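Local coordinates for protein putative phospholipase A2 (Oryza sativa, PDB 2WG7) that probably catalyses the calcium-dependent hydrolysis of the 2-acyl ester of membrane phospholipids, releasing lysophospholipids and free fatty acids, at residues Y36-G41 / R51-L56. Residues are numbered along the deposited sequence; the frame is centred on the assembly and turned at random.
Sequences YGKYCG and RPCDAL. With CA (calcium ion), chain C.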
ATOM      1  N   TYR A  36       2.122   2.721  -7.490  1.00 12.07           N
ATOM      2  CA  TYR A  36       2.615   1.513  -8.150  1.00 11.80           C
ATOM      3  C   TYR A  36       1.483   0.493  -8.207  1.00 11.49           C
ATOM      4  O   TYR A  36       0.866   0.201  -7.188  1.00 11.21           O
ATOM      5  CB  TYR A  36       3.814   0.970  -7.356  1.00 12.00           C
ATOM      6  CG  TYR A  36       4.402  -0.346  -7.821  1.00 12.34           C
ATOM      7  CD1 TYR A  36       5.646  -0.383  -8.455  1.00 13.63           C
ATOM      8  CD2 TYR A  36       3.733  -1.559  -7.602  1.00 12.04           C
ATOM      9  CE1 TYR A  36       6.205  -1.583  -8.871  1.00 14.25           C
ATOM     10  CE2 TYR A  36       4.279  -2.772  -8.029  1.00 13.28           C
ATOM     11  CZ  TYR A  36       5.518  -2.773  -8.657  1.00 14.32           C
ATOM     12  OH  TYR A  36       6.085  -3.958  -9.069  1.00 14.62           O
ATOM     13  N   GLY A  37       1.215  -0.043  -9.395  1.00 11.16           N
ATOM     14  CA  GLY A  37       0.062  -0.926  -9.593  1.00 10.91           C
ATOM     15  C   GLY A  37      -1.226  -0.146  -9.364  1.00 10.61           C
ATOM     16  O   GLY A  37      -1.302   1.036  -9.696  1.00 10.81           O
ATOM     17  N   LYS A  38      -2.225  -0.808  -8.789  1.00 10.19           N
ATOM     18  CA  LYS A  38      -3.508  -0.184  -8.477  1.00 10.03           C
ATOM     19  C   LYS A  38      -3.649   0.136  -6.981  1.00  9.78           C
ATOM     20  O   LYS A  38      -4.542   0.895  -6.592  1.00  9.38           O
ATOM     21  CB  LYS A  38      -4.672  -1.086  -8.917  1.00 10.00           C
ATOM     22  CG  LYS A  38      -4.728  -1.413 -10.401  1.00 10.20           C
ATOM     23  CD  LYS A  38      -5.860  -2.426 -10.686  1.00 11.71           C
ATOM     24  CE  LYS A  38      -5.824  -2.925 -12.123  1.00 11.38           C
ATOM     25  NZ  LYS A  38      -6.753  -4.084 -12.332  1.00 14.12           N
ATOM     26  N   TYR A  39      -2.762  -0.433  -6.159  1.00  9.29           N
ATOM     27  CA  TYR A  39      -2.895  -0.389  -4.694  1.00  9.52           C
ATOM     28  C   TYR A  39      -1.691   0.164  -3.906  1.00 10.07           C
ATOM     29  O   TYR A  39      -1.855   0.605  -2.772  1.00 10.07           O
ATOM     30  CB  TYR A  39      -3.244  -1.782  -4.142  1.00  9.54           C
ATOM     31  CG  TYR A  39      -4.576  -2.347  -4.623  1.00  9.48           C
ATOM     32  CD1 TYR A  39      -4.639  -3.164  -5.748  1.00  9.49           C
ATOM     33  CD2 TYR A  39      -5.764  -2.068  -3.939  1.00  9.37           C
ATOM     34  CE1 TYR A  39      -5.865  -3.703  -6.190  1.00 10.61           C
ATOM     35  CE2 TYR A  39      -6.997  -2.596  -4.368  1.00 10.58           C
ATOM     36  CZ  TYR A  39      -7.035  -3.409  -5.495  1.00 10.80           C
ATOM     37  OH  TYR A  39      -8.233  -3.928  -5.928  1.00 10.70           O
ATOM     38  N   CYS A  40      -0.484   0.094  -4.463  1.00 10.80           N
ATOM     39  CA  CYS A  40       0.701   0.507  -3.704  1.00 12.05           C
ATOM     40  C   CYS A  40       0.878   2.016  -3.728  1.00 12.65           C
ATOM     41  O   CYS A  40       1.086   2.608  -4.785  1.00 12.84           O
ATOM     42  CB  CYS A  40       1.976  -0.187  -4.200  1.00 12.09           C
ATOM     43  SG  CYS A  40       2.101  -1.953  -3.849  1.00 13.59           S
ATOM     44  N   GLY A  41       0.780   2.631  -2.554  1.00 13.38           N
ATOM     45  CA  GLY A  41       0.950   4.074  -2.419  1.00 14.57           C
ATOM     46  C   GLY A  41       0.039   4.630  -1.342  1.00 15.70           C
ATOM     47  O   GLY A  41      -1.019   4.062  -1.052  1.00 15.43           O
ATOM     48  N   ARG A  51      -8.277  -6.507  -9.851  1.00 13.40           N
ATOM     49  CA  ARG A  51      -7.210  -7.448  -9.557  1.00 14.01           C
ATOM     50  C   ARG A  51      -5.852  -6.729  -9.507  1.00 13.25           C
ATOM     51  O   ARG A  51      -5.598  -5.806 -10.297  1.00 12.24           O
ATOM     52  CB  ARG A  51      -7.220  -8.618 -10.545  1.00 14.58           C
ATOM     53  CG  ARG A  51      -6.630  -8.306 -11.887  1.00 18.76           C
ATOM     54  CD  ARG A  51      -5.384  -9.128 -12.117  1.00 24.73           C
ATOM     55  NE  ARG A  51      -5.625 -10.412 -12.783  1.00 28.36           N
ATOM     56  CZ  ARG A  51      -6.702 -10.732 -13.503  1.00 30.83           C
ATOM     57  NH1 ARG A  51      -6.783 -11.937 -14.061  1.00 30.66           N
ATOM     58  NH2 ARG A  51      -7.695  -9.865 -13.679  1.00 30.82           N
ATOM     59  N   PRO A  52      -4.988  -7.130  -8.559  1.00 13.01           N
ATOM     60  CA  PRO A  52      -3.684  -6.480  -8.422  1.00 12.95           C
ATOM     61  C   PRO A  52      -2.803  -6.764  -9.638  1.00 12.90           C
ATOM     62  O   PRO A  52      -3.002  -7.769 -10.327  1.00 12.12           O
ATOM     63  CB  PRO A  52      -3.106  -7.117  -7.150  1.00 13.16           C
ATOM     64  CG  PRO A  52      -3.805  -8.451  -7.040  1.00 13.26           C
ATOM     65  CD  PRO A  52      -5.182  -8.209  -7.569  1.00 13.21           C
ATOM     66  N   CYS A  53      -1.845  -5.879  -9.899  1.00 12.65           N
ATOM     67  CA  CYS A  53      -1.038  -5.931 -11.120  1.00 13.11           C
ATOM     68  C   CYS A  53       0.128  -6.926 -11.072  1.00 12.89           C
ATOM     69  O   CYS A  53       0.611  -7.374 -12.121  1.00 13.27           O
ATOM     70  CB  CYS A  53      -0.520  -4.530 -11.457  1.00 13.31           C
ATOM     71  SG  CYS A  53      -1.833  -3.329 -11.629  1.00 15.06           S
ATOM     72  N   ASP A  54       0.590  -7.230  -9.861  1.00 12.18           N
ATOM     73  CA  ASP A  54       1.666  -8.200  -9.620  1.00 11.71           C
ATOM     74  C   ASP A  54       1.677  -8.601  -8.146  1.00 11.08           C
ATOM     75  O   ASP A  54       0.759  -8.234  -7.399  1.00 10.44           O
ATOM     76  CB  ASP A  54       3.051  -7.693 -10.117  1.00 11.88           C
ATOM     77  CG  ASP A  54       3.591  -6.480  -9.338  1.00 12.71           C
ATOM     78  OD1 ASP A  54       2.969  -6.023  -8.353  1.00 12.07           O
ATOM     79  OD2 ASP A  54       4.675  -5.973  -9.729  1.00 13.96           O
ATOM     80  N   ALA A  55       2.691  -9.364  -7.733  1.00 10.69           N
ATOM     81  CA  ALA A  55       2.804  -9.835  -6.349  1.00 10.08           C
ATOM     82  C   ALA A  55       2.918  -8.689  -5.338  1.00  9.69           C
ATOM     83  O   ALA A  55       2.292  -8.715  -4.270  1.00  9.30           O
ATOM     84  CB  ALA A  55       3.993 -10.806  -6.203  1.00 10.08           C
ATOM     85  N   LEU A  56       3.718  -7.680  -5.675  1.00  9.95           N
ATOM     86  CA  LEU A  56       3.871  -6.518  -4.802  1.00  9.87           C
ATOM     87  C   LEU A  56       2.556  -5.764  -4.636  1.00  9.95           C
ATOM     88  O   LEU A  56       2.184  -5.406  -3.520  1.00 10.18           O
ATOM     89  CB  LEU A  56       4.966  -5.578  -5.321  1.00  9.74           C
ATOM     90  CG  LEU A  56       5.316  -4.351  -4.464  1.00 10.27           C
ATOM     91  CD1 LEU A  56       5.617  -4.710  -2.994  1.00 10.95           C
ATOM     92  CD2 LEU A  56       6.483  -3.579  -5.096  1.00  9.62           C
TER
HETATM   93 CA    CA C1126      -2.581   2.108  -1.131  1.00 21.73          CA
HETATM   94  O   HOH W   1      -0.283   1.075  -0.030  1.00 26.26           O
HETATM   95  O   HOH W   2      -3.903   3.609   0.226  1.00 18.92           O
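Residues 36-41, the end of strand 35-37 and the start of the calcium-binding loop, turn back on themselves through a reciprocal backbone pair between Tyr36 and Cys40 and pack against 51-56, which leads into helix 55-68; the nearest CA atoms are those of Gly37 and Cys53, 5.3 Å apart. Tyr36 CG is anti to its own backbone N (chi1 175°), which sends the ring across to Asp54 and Leu56. The Tyr36 and Asp54 side chains cross at about a right angle, while the ring and carboxylate planes are 34° apart. Tyr36 OH donates to Asp54 OD2 (2.5 Å), on the syn lone pair of that oxygen; Thr94 OG1 is its second partner. Leu56 CD2 makes a CH-pi contact with one face of the Tyr36 ring, 4.0 Å from the centroid. Asp54, the N-cap of helix 55-68, also caps a backbone N just beyond the segment. The extended chain of Lys38 passes the Cys53 sulfur, which is bonded to Cys23, and Lys38 NZ donates to Arg51 O (2.9 Å) in the carbonyl plane while forming a salt bridge with Glu50. Cys40 SG, in its disulfide with Cys60, lies 4.1 Å from Leu56 CG. Tyr39 O and Gly41 O bind the calcium ion with Tyr44 O, the Asp64 carboxylate and two waters, one accepting a hydrogen bond from Gly41 N. Loop and helix thus share the metal, as in secreted phospholipases A2, and the tyrosine-aspartate bond probably stabilises the cap's negative charge, linking strand to helix.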